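RagB/SusD domain protein (Flavobacterium johnsoniae, PDB 5J5U) binds chitin and, as a SusD homologue of a chitin utilization locus, probably helps to capture chitin chains at the outer membrane for uptake. Local coordinates at residues 265-268 against 269-273; 325-328 against 329-332; 379-382 against 383-386. All blocks are in the same frame, centred on the assembly; numbering follows the deposited sequence.

Interaction 1: residues 265-268 against 269-273; sequences IDYL and RDNGD
Arg269 and Asp266 form a salt bridge three residues apart on the last turn of helix 262-270. Their side chains lie side by side and point the same way. The hydrogen bonds within it are weak and bent: Asp266 OD1 accepts from Arg269 NH2 at 2.9 Å and Arg269 NH1 at 3.1 Å. The carboxylate and guanidinium planes are 56° apart. A second salt bridge joins Arg269 side-on to its neighbour Asp270, making a network of three charged residues. NE and NH2 both reach Asp270 OD1, from the same face of the carboxylate and on its syn side; the NH2 bond is 2.9 Å. The arginine chain bends at chi3 (56°), which folds the guanidinium back so that Asp266 CA lies over one of its faces.

One turn on, Asn271 comes over Tyr267. Its ND2 sits 3.2 Å above the ring plane, offset toward the rim. The same ND2 gives a 2.9 Å bond to Tyr267 O, in the carbonyl plane and on a lone pair. Leu268 CD2 rests 3.6 Å from Asp273 CG.

The backbone sets these positions. Asp273 N bonds to Leu268 O at 2.9 Å and Gly272 N to Arg269 O. With Gly272 at positive phi, this is a Schellman motif that ends the helix. Outside the segments, Arg269 NH1 bonds to Tyr299 O, Asn271 OD1 accepts from Lys392 NZ, and Asp273 forms a salt bridge with Arg275. Helix 399-410 packs on Tyr267 and Leu268.

With an alanine here instead of Arg269, Asp266 and Asp270 would probably lose their shared cation and Tyr299 O this donor. The arginine probably offsets two acids, OD2 atoms 5.0 Å apart, near a C-terminal helix end whose dipole would, if anything, disfavour negative charge.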
ATOM      1  N   ILE A 265     -14.863  -7.254  -7.149  1.00 17.12           N
ATOM      2  CA  ILE A 265     -15.515  -8.547  -7.301  1.00 18.86           C
ATOM      3  C   ILE A 265     -15.872  -8.807  -8.759  1.00 23.52           C
ATOM      4  O   ILE A 265     -15.556  -9.865  -9.278  1.00 22.38           O
ATOM      5  CB  ILE A 265     -16.776  -8.664  -6.442  1.00 19.90           C
ATOM      6  CG1 ILE A 265     -16.404  -8.582  -4.956  1.00 18.58           C
ATOM      7  CG2 ILE A 265     -17.511  -9.986  -6.760  1.00 15.64           C
ATOM      8  CD1 ILE A 265     -15.415  -9.643  -4.487  1.00 15.53           C
ATOM      9  N   ASP A 266     -16.525  -7.851  -9.414  1.00 19.44           N
ATOM     10  CA  ASP A 266     -16.808  -8.001 -10.833  1.00 20.55           C
ATOM     11  C   ASP A 266     -15.532  -8.263 -11.630  1.00 27.01           C
ATOM     12  O   ASP A 266     -15.546  -9.072 -12.545  1.00 25.93           O
ATOM     13  CB  ASP A 266     -17.498  -6.765 -11.426  1.00 22.48           C
ATOM     14  CG  ASP A 266     -18.924  -6.590 -10.952  1.00 16.44           C
ATOM     15  OD1 ASP A 266     -19.466  -7.467 -10.247  1.00 22.35           O
ATOM     16  OD2 ASP A 266     -19.524  -5.574 -11.336  1.00 20.45           O
ATOM     17  N   TYR A 267     -14.428  -7.586 -11.312  1.00 24.60           N
ATOM     18  CA  TYR A 267     -13.230  -7.842 -12.104  1.00 22.15           C
ATOM     19  C   TYR A 267     -12.731  -9.274 -11.910  1.00 24.95           C
ATOM     20  O   TYR A 267     -12.361  -9.937 -12.880  1.00 26.58           O
ATOM     21  CB  TYR A 267     -12.101  -6.872 -11.774  1.00 19.01           C
ATOM     22  CG  TYR A 267     -10.915  -7.036 -12.702  1.00 22.54           C
ATOM     23  CD1 TYR A 267     -10.894  -6.409 -13.931  1.00 20.67           C
ATOM     24  CD2 TYR A 267      -9.831  -7.834 -12.356  1.00 24.49           C
ATOM     25  CE1 TYR A 267      -9.831  -6.560 -14.792  1.00 30.59           C
ATOM     26  CE2 TYR A 267      -8.755  -7.995 -13.216  1.00 25.73           C
ATOM     27  CZ  TYR A 267      -8.764  -7.352 -14.439  1.00 31.39           C
ATOM     28  OH  TYR A 267      -7.709  -7.488 -15.324  1.00 37.09           O
ATOM     29  N   LEU A 268     -12.702  -9.739 -10.665  1.00 24.72           N
ATOM     30  CA  LEU A 268     -12.189 -11.069 -10.361  1.00 22.72           C
ATOM     31  C   LEU A 268     -13.100 -12.169 -10.928  1.00 27.87           C
ATOM     32  O   LEU A 268     -12.632 -13.187 -11.446  1.00 26.63           O
ATOM     33  CB  LEU A 268     -12.029 -11.238  -8.850  1.00 24.75           C
ATOM     34  CG  LEU A 268     -11.011 -10.337  -8.146  1.00 23.24           C
ATOM     35  CD1 LEU A 268     -11.115 -10.515  -6.645  1.00 13.46           C
ATOM     36  CD2 LEU A 268      -9.571 -10.623  -8.612  1.00 18.43           C
ATOM     37  N   ARG A 269     -14.405 -11.942 -10.848  1.00 28.12           N
ATOM     38  CA  ARG A 269     -15.388 -12.897 -11.327  1.00 22.92           C
ATOM     39  C   ARG A 269     -15.467 -12.939 -12.865  1.00 25.57           C
ATOM     40  O   ARG A 269     -15.420 -14.020 -13.456  1.00 30.15           O
ATOM     41  CB  ARG A 269     -16.766 -12.575 -10.737  1.00 24.30           C
ATOM     42  CG  ARG A 269     -17.823 -13.644 -10.996  1.00 19.74           C
ATOM     43  CD  ARG A 269     -19.211 -13.082 -10.799  1.00 23.48           C
ATOM     44  NE  ARG A 269     -19.373 -11.920 -11.655  1.00 25.04           N
ATOM     45  CZ  ARG A 269     -19.751 -10.725 -11.228  1.00 26.47           C
ATOM     46  NH1 ARG A 269     -20.025 -10.536  -9.936  1.00 25.24           N
ATOM     47  NH2 ARG A 269     -19.850  -9.722 -12.089  1.00 25.07           N
ATOM     48  N   ASP A 270     -15.596 -11.781 -13.511  1.00 22.46           N
ATOM     49  CA  ASP A 270     -15.806 -11.743 -14.958  1.00 26.89           C
ATOM     50  C   ASP A 270     -14.574 -12.187 -15.759  1.00 31.40           C
ATOM     51  O   ASP A 270     -14.698 -12.554 -16.924  1.00 34.42           O
ATOM     52  CB  ASP A 270     -16.215 -10.336 -15.436  1.00 23.12           C
ATOM     53  CG  ASP A 270     -17.549  -9.857 -14.849  1.00 26.82           C
ATOM     54  OD1 ASP A 270     -18.316 -10.683 -14.300  1.00 23.83           O
ATOM     55  OD2 ASP A 270     -17.835  -8.638 -14.962  1.00 29.16           O
ATOM     56  N   ASN A 271     -13.394 -12.163 -15.150  1.00 22.30           N
ATOM     57  CA  ASN A 271     -12.172 -12.568 -15.857  1.00 27.20           C
ATOM     58  C   ASN A 271     -11.642 -13.917 -15.381  1.00 25.85           C
ATOM     59  O   ASN A 271     -10.560 -14.338 -15.781  1.00 29.98           O
ATOM     60  CB  ASN A 271     -11.055 -11.511 -15.708  1.00 31.17           C
ATOM     61  CG  ASN A 271     -11.396 -10.187 -16.385  1.00 29.60           C
ATOM     62  OD1 ASN A 271     -11.465 -10.098 -17.611  1.00 45.96           O
ATOM     63  ND2 ASN A 271     -11.586  -9.145 -15.580  1.00 43.40           N
ATOM     64  N   GLY A 272     -12.393 -14.577 -14.505  1.00 25.34           N
ATOM     65  CA  GLY A 272     -11.997 -15.864 -13.969  1.00 26.59           C
ATOM     66  C   GLY A 272     -10.689 -15.888 -13.201  1.00 29.92           C
ATOM     67  O   GLY A 272      -9.912 -16.823 -13.342  1.00 29.59           O
ATOM     68  N   ASP A 273     -10.442 -14.852 -12.404  1.00 28.85           N
ATOM     69  CA  ASP A 273      -9.284 -14.809 -11.516  1.00 26.94           C
ATOM     70  C   ASP A 273      -9.483 -15.830 -10.388  1.00 23.68           C
ATOM     71  O   ASP A 273     -10.546 -15.878  -9.781  1.00 29.92           O
ATOM     72  CB  ASP A 273      -9.092 -13.389 -10.965  1.00 24.21           C
ATOM     73  CG  ASP A 273      -7.695 -13.144 -10.421  1.00 22.26           C
ATOM     74  OD1 ASP A 273      -7.327 -13.801  -9.442  1.00 26.46           O
ATOM     75  OD2 ASP A 273      -6.965 -12.285 -10.964  1.00 24.81           O
TER

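Interaction 2: residues 325-328 against 329-332; sequences LKLR and TTPF
Thr330 folds back on Leu327 through both its backbone and its hydroxyl. The hydrogen bonds come first. Thr330 N donates to Leu327 O at 2.8 Å and closes a type I beta turn from Leu327 to Thr330. The bond is fairly straight at the hydrogen (161°), but the donor stands above the carbonyl plane, well off a lone pair. Leu327 N donates in turn to Thr330 OG1 at 2.7 Å, with a more bent angle of 134°. The threonine hydroxyl therefore binds the same residue whose carbonyl receives its backbone N-H. Its chi1 of -54° sets OG1 beside its own backbone N and anti to the carbonyl carbon, facing Leu327.

Van der Waals contacts fill in around these bonds. Leu327 CB touches Thr330 OG1 at 3.3 Å, the two side chains crossing at about a right angle. The methyl CG2 of Thr330 lies 3.6 Å from Leu325 O. Leu327 and Thr329 run side by side, with Thr329 OG1 at 3.8 Å from Leu327 CB.

Polar partners beyond the turn tie it to the surrounding fold: Thr330 OG1 is also hydrogen-bonded to Tyr324 O, Ser248 OG of helix 246-253 bonds to Leu327 O, and Asn245 ND2 bonds to Thr330 O. The chain then enters strand 332-335, where Phe332 makes backbone hydrogen bonds with Met226.

The chemistry is that of a threonine at the end of a turn whose hydroxyl reaches back to backbone groups at and before its start. This buried hydroxyl accepts from Leu327 N and meets Tyr324 O, giving the irregular chain before strand 332-335 polar partners of its own.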
ATOM      1  N   LEU A 325      -8.789 -13.578   6.713  1.00 21.47           N
ATOM      2  CA  LEU A 325      -8.242 -12.271   6.346  1.00 20.01           C
ATOM      3  C   LEU A 325      -8.473 -11.209   7.426  1.00 22.45           C
ATOM      4  O   LEU A 325      -7.902 -10.135   7.353  1.00 25.34           O
ATOM      5  CB  LEU A 325      -8.840 -11.797   5.023  1.00 17.74           C
ATOM      6  CG  LEU A 325      -8.661 -12.735   3.841  1.00 15.03           C
ATOM      7  CD1 LEU A 325      -9.558 -12.328   2.657  1.00 13.47           C
ATOM      8  CD2 LEU A 325      -7.200 -12.760   3.449  1.00 11.22           C
ATOM      9  N   LYS A 326      -9.312 -11.494   8.420  1.00 20.16           N
ATOM     10  CA  LYS A 326      -9.730 -10.437   9.340  1.00 24.84           C
ATOM     11  C   LYS A 326      -9.381 -10.701  10.796  1.00 25.84           C
ATOM     12  O   LYS A 326      -9.956 -10.081  11.708  1.00 19.00           O
ATOM     13  CB  LYS A 326     -11.237 -10.196   9.210  1.00 17.99           C
ATOM     14  CG  LYS A 326     -11.622  -9.722   7.836  1.00 18.30           C
ATOM     15  CD  LYS A 326     -13.085  -9.364   7.776  1.00 17.53           C
ATOM     16  CE  LYS A 326     -13.956 -10.564   8.085  1.00 18.10           C
ATOM     17  NZ  LYS A 326     -15.386 -10.213   7.880  1.00 19.41           N
ATOM     18  N   LEU A 327      -8.416 -11.598  10.997  1.00 24.21           N
ATOM     19  CA  LEU A 327      -8.045 -12.046  12.341  1.00 26.55           C
ATOM     20  C   LEU A 327      -6.896 -11.246  12.913  1.00 23.55           C
ATOM     21  O   LEU A 327      -6.010 -10.798  12.187  1.00 20.86           O
ATOM     22  CB  LEU A 327      -7.649 -13.526  12.324  1.00 23.74           C
ATOM     23  CG  LEU A 327      -8.749 -14.510  11.952  1.00 26.13           C
ATOM     24  CD1 LEU A 327      -8.164 -15.918  11.724  1.00 16.03           C
ATOM     25  CD2 LEU A 327      -9.792 -14.491  13.044  1.00 20.42           C
ATOM     26  N   ARG A 328      -6.877 -11.144  14.230  1.00 24.30           N
ATOM     27  CA  ARG A 328      -5.783 -10.501  14.929  1.00 27.44           C
ATOM     28  C   ARG A 328      -4.458 -11.186  14.582  1.00 26.15           C
ATOM     29  O   ARG A 328      -3.418 -10.534  14.547  1.00 27.61           O
ATOM     30  CB  ARG A 328      -6.069 -10.517  16.434  1.00 26.39           C
ATOM     31  CG  ARG A 328      -4.862 -10.668  17.325  1.00 39.13           C
ATOM     32  CD  ARG A 328      -5.226 -10.641  18.823  1.00 50.14           C
ATOM     33  NE  ARG A 328      -4.014 -10.604  19.649  1.00 51.43           N
ATOM     34  CZ  ARG A 328      -3.388 -11.682  20.126  1.00 53.33           C
ATOM     35  NH1 ARG A 328      -3.878 -12.899  19.906  1.00 56.70           N
ATOM     36  NH2 ARG A 328      -2.280 -11.545  20.851  1.00 50.68           N
ATOM     37  N   THR A 329      -4.519 -12.465  14.218  1.00 25.61           N
ATOM     38  CA  THR A 329      -3.332 -13.233  13.805  1.00 24.34           C
ATOM     39  C   THR A 329      -3.082 -13.222  12.285  1.00 21.99           C
ATOM     40  O   THR A 329      -2.211 -13.937  11.789  1.00 18.09           O
ATOM     41  CB  THR A 329      -3.441 -14.702  14.218  1.00 18.98           C
ATOM     42  OG1 THR A 329      -4.475 -15.305  13.436  1.00 24.15           O
ATOM     43  CG2 THR A 329      -3.792 -14.831  15.690  1.00 25.24           C
ATOM     44  N   THR A 330      -3.861 -12.450  11.542  1.00 17.09           N
ATOM     45  CA  THR A 330      -3.656 -12.370  10.106  1.00 21.10           C
ATOM     46  C   THR A 330      -2.306 -11.681   9.811  1.00 20.54           C
ATOM     47  O   THR A 330      -1.960 -10.681  10.426  1.00 26.35           O
ATOM     48  CB  THR A 330      -4.804 -11.612   9.411  1.00 21.33           C
ATOM     49  OG1 THR A 330      -6.059 -12.212   9.758  1.00 22.06           O
ATOM     50  CG2 THR A 330      -4.625 -11.632   7.902  1.00 18.63           C
ATOM     51  N   PRO A 331      -1.496 -12.269   8.933  1.00 17.42           N
ATOM     52  CA  PRO A 331      -0.227 -11.598   8.644  1.00 24.16           C
ATOM     53  C   PRO A 331      -0.424 -10.326   7.820  1.00 23.04           C
ATOM     54  O   PRO A 331      -1.410 -10.217   7.091  1.00 23.72           O
ATOM     55  CB  PRO A 331       0.548 -12.648   7.853  1.00 23.71           C
ATOM     56  CG  PRO A 331      -0.522 -13.545   7.276  1.00 24.93           C
ATOM     57  CD  PRO A 331      -1.600 -13.592   8.295  1.00 18.52           C
ATOM     58  N   PHE A 332       0.513  -9.392   7.911  1.00 21.48           N
ATOM     59  CA  PHE A 332       0.432  -8.170   7.116  1.00 15.77           C
ATOM     60  C   PHE A 332       1.596  -8.079   6.131  1.00 17.61           C
ATOM     61  O   PHE A 332       2.755  -8.104   6.530  1.00 18.44           O
ATOM     62  CB  PHE A 332       0.415  -6.938   8.015  1.00 17.38           C
ATOM     63  CG  PHE A 332       0.082  -5.673   7.293  1.00 19.33           C
ATOM     64  CD1 PHE A 332       1.077  -4.935   6.656  1.00 19.56           C
ATOM     65  CD2 PHE A 332      -1.228  -5.205   7.257  1.00 20.56           C
ATOM     66  CE1 PHE A 332       0.768  -3.751   5.978  1.00 24.71           C
ATOM     67  CE2 PHE A 332      -1.540  -4.008   6.587  1.00 25.28           C
ATOM     68  CZ  PHE A 332      -0.543  -3.283   5.951  1.00 19.76           C
TER

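Interaction 3: residues 379-382 against 383-386; sequences PASQ and ASID
Gln382 curls over Asp386, one helical turn ahead, and its NE2 meets Asp386 OD1. The modelled distance is very short, so its exact length is doubtful. The amide and carboxylate planes are 44° apart. A bend at chi2 (58°) turns the amide forward along the helix, toward Asp386. Lys370 NZ of helix 357-371 bonds to Gln382 OE1, which helps to fix the amide's rotation.

Ser381 carries the other polar cluster. Its OG accepts from Ser384 N at 3.2 Å. Its carbonyl takes two further donors in its own plane: Ser384 OG at 2.6 Å, on a lone pair, and Ile385 N at 3.2 Å. Ser384 OG can reach back because chi1 (63°) places it between its backbone N and carbonyl carbon.

Apolar packing is slight. Ala380 CB lies 4.2 Å from Ile385 CG1 and 3.8 Å from Ser384 OG. Ile385 is buried against Glu366, Ile369 and Lys370 of helix 357-371.

Ser381 is thus the N-cap of helix 382-391, its hydroxyl receiving a first-turn N-H: a classic serine cap at a helix start.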
ATOM      1  N   PRO A 379      -4.654 -22.907  -1.283  1.00 28.57           N
ATOM      2  CA  PRO A 379      -3.860 -22.628  -2.482  1.00 31.24           C
ATOM      3  C   PRO A 379      -4.619 -23.002  -3.739  1.00 33.22           C
ATOM      4  O   PRO A 379      -5.302 -24.020  -3.766  1.00 39.46           O
ATOM      5  CB  PRO A 379      -2.598 -23.489  -2.300  1.00 25.76           C
ATOM      6  CG  PRO A 379      -2.859 -24.363  -1.104  1.00 30.85           C
ATOM      7  CD  PRO A 379      -3.907 -23.699  -0.289  1.00 29.68           C
ATOM      8  N   ALA A 380      -4.545 -22.150  -4.750  1.00 32.93           N
ATOM      9  CA  ALA A 380      -5.195 -22.428  -6.010  1.00 31.55           C
ATOM     10  C   ALA A 380      -4.381 -23.456  -6.770  1.00 37.15           C
ATOM     11  O   ALA A 380      -3.155 -23.461  -6.699  1.00 35.19           O
ATOM     12  CB  ALA A 380      -5.337 -21.155  -6.828  1.00 32.99           C
ATOM     13  N   SER A 381      -5.064 -24.331  -7.494  1.00 40.20           N
ATOM     14  CA  SER A 381      -4.381 -25.348  -8.271  1.00 34.24           C
ATOM     15  C   SER A 381      -3.524 -24.670  -9.331  1.00 37.71           C
ATOM     16  O   SER A 381      -3.948 -23.684  -9.940  1.00 37.37           O
ATOM     17  CB  SER A 381      -5.388 -26.302  -8.916  1.00 37.07           C
ATOM     18  OG  SER A 381      -6.024 -25.674 -10.018  1.00 47.41           O
ATOM     19  N   GLN A 382      -2.326 -25.205  -9.549  1.00 39.29           N
ATOM     20  CA  GLN A 382      -1.415 -24.677 -10.561  1.00 39.36           C
ATOM     21  C   GLN A 382      -2.065 -24.636 -11.940  1.00 39.17           C
ATOM     22  O   GLN A 382      -1.794 -23.738 -12.740  1.00 40.49           O
ATOM     23  CB  GLN A 382      -0.127 -25.509 -10.611  1.00 35.79           C
ATOM     24  CG  GLN A 382       0.944 -24.899 -11.491  1.00 35.97           C
ATOM     25  CD  GLN A 382       1.337 -23.501 -11.055  1.00 40.19           C
ATOM     26  OE1 GLN A 382       1.511 -23.239  -9.866  1.00 43.49           O
ATOM     27  NE2 GLN A 382       1.448 -22.587 -12.015  1.00 39.20           N
ATOM     28  N   ALA A 383      -2.950 -25.590 -12.205  1.00 38.36           N
ATOM     29  CA  ALA A 383      -3.634 -25.637 -13.488  1.00 38.93           C
ATOM     30  C   ALA A 383      -4.530 -24.411 -13.677  1.00 37.47           C
ATOM     31  O   ALA A 383      -4.573 -23.834 -14.765  1.00 45.15           O
ATOM     32  CB  ALA A 383      -4.446 -26.918 -13.607  1.00 39.64           C
ATOM     33  N   SER A 384      -5.233 -24.004 -12.622  1.00 34.44           N
ATOM     34  CA  SER A 384      -6.108 -22.836 -12.719  1.00 37.71           C
ATOM     35  C   SER A 384      -5.302 -21.552 -12.947  1.00 35.69           C
ATOM     36  O   SER A 384      -5.691 -20.693 -13.747  1.00 35.29           O
ATOM     37  CB  SER A 384      -6.979 -22.708 -11.462  1.00 37.62           C
ATOM     38  OG  SER A 384      -6.203 -22.485 -10.293  1.00 33.99           O
ATOM     39  N   ILE A 385      -4.172 -21.435 -12.252  1.00 37.20           N
ATOM     40  CA  ILE A 385      -3.288 -20.276 -12.391  1.00 37.67           C
ATOM     41  C   ILE A 385      -2.749 -20.179 -13.805  1.00 37.81           C
ATOM     42  O   ILE A 385      -2.850 -19.136 -14.457  1.00 38.74           O
ATOM     43  CB  ILE A 385      -2.099 -20.341 -11.401  1.00 35.53           C
ATOM     44  CG1 ILE A 385      -2.604 -20.406  -9.954  1.00 32.09           C
ATOM     45  CG2 ILE A 385      -1.146 -19.167 -11.628  1.00 35.66           C
ATOM     46  CD1 ILE A 385      -1.512 -20.525  -8.904  1.00 34.63           C
ATOM     47  N   ASP A 386      -2.199 -21.290 -14.285  1.00 40.04           N
ATOM     48  CA  ASP A 386      -1.628 -21.336 -15.624  1.00 40.10           C
ATOM     49  C   ASP A 386      -2.696 -21.030 -16.672  1.00 38.64           C
ATOM     50  O   ASP A 386      -2.453 -20.295 -17.638  1.00 41.67           O
ATOM     51  CB  ASP A 386      -0.986 -22.706 -15.867  1.00 41.72           C
ATOM     52  CG  ASP A 386       0.126 -23.013 -14.868  1.00 44.96           C
ATOM     53  OD1 ASP A 386       0.716 -22.057 -14.318  1.00 47.66           O
ATOM     54  OD2 ASP A 386       0.403 -24.206 -14.606  1.00 44.44           O
TER

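The three contacts follow one another along the chain and do not touch. Interactions 1 and 3 are the closer pair, on the same side of the chain's centre, with their own centres 15 Å apart and nearest atoms about 6 Å apart. Helix 382-391 links them: interaction 3 caps its start, while Tyr388 within it makes a weak hydrogen bond to Asp273, and Lys392 just after it a hydrogen bond to Asn271, both of interaction 1. Ala380 also touches Pro274, just past interaction 1. Interaction 2 stands apart, its centre 24 Å from each of the others. The geometry of these contacts does not by itself locate the chitin-binding surface.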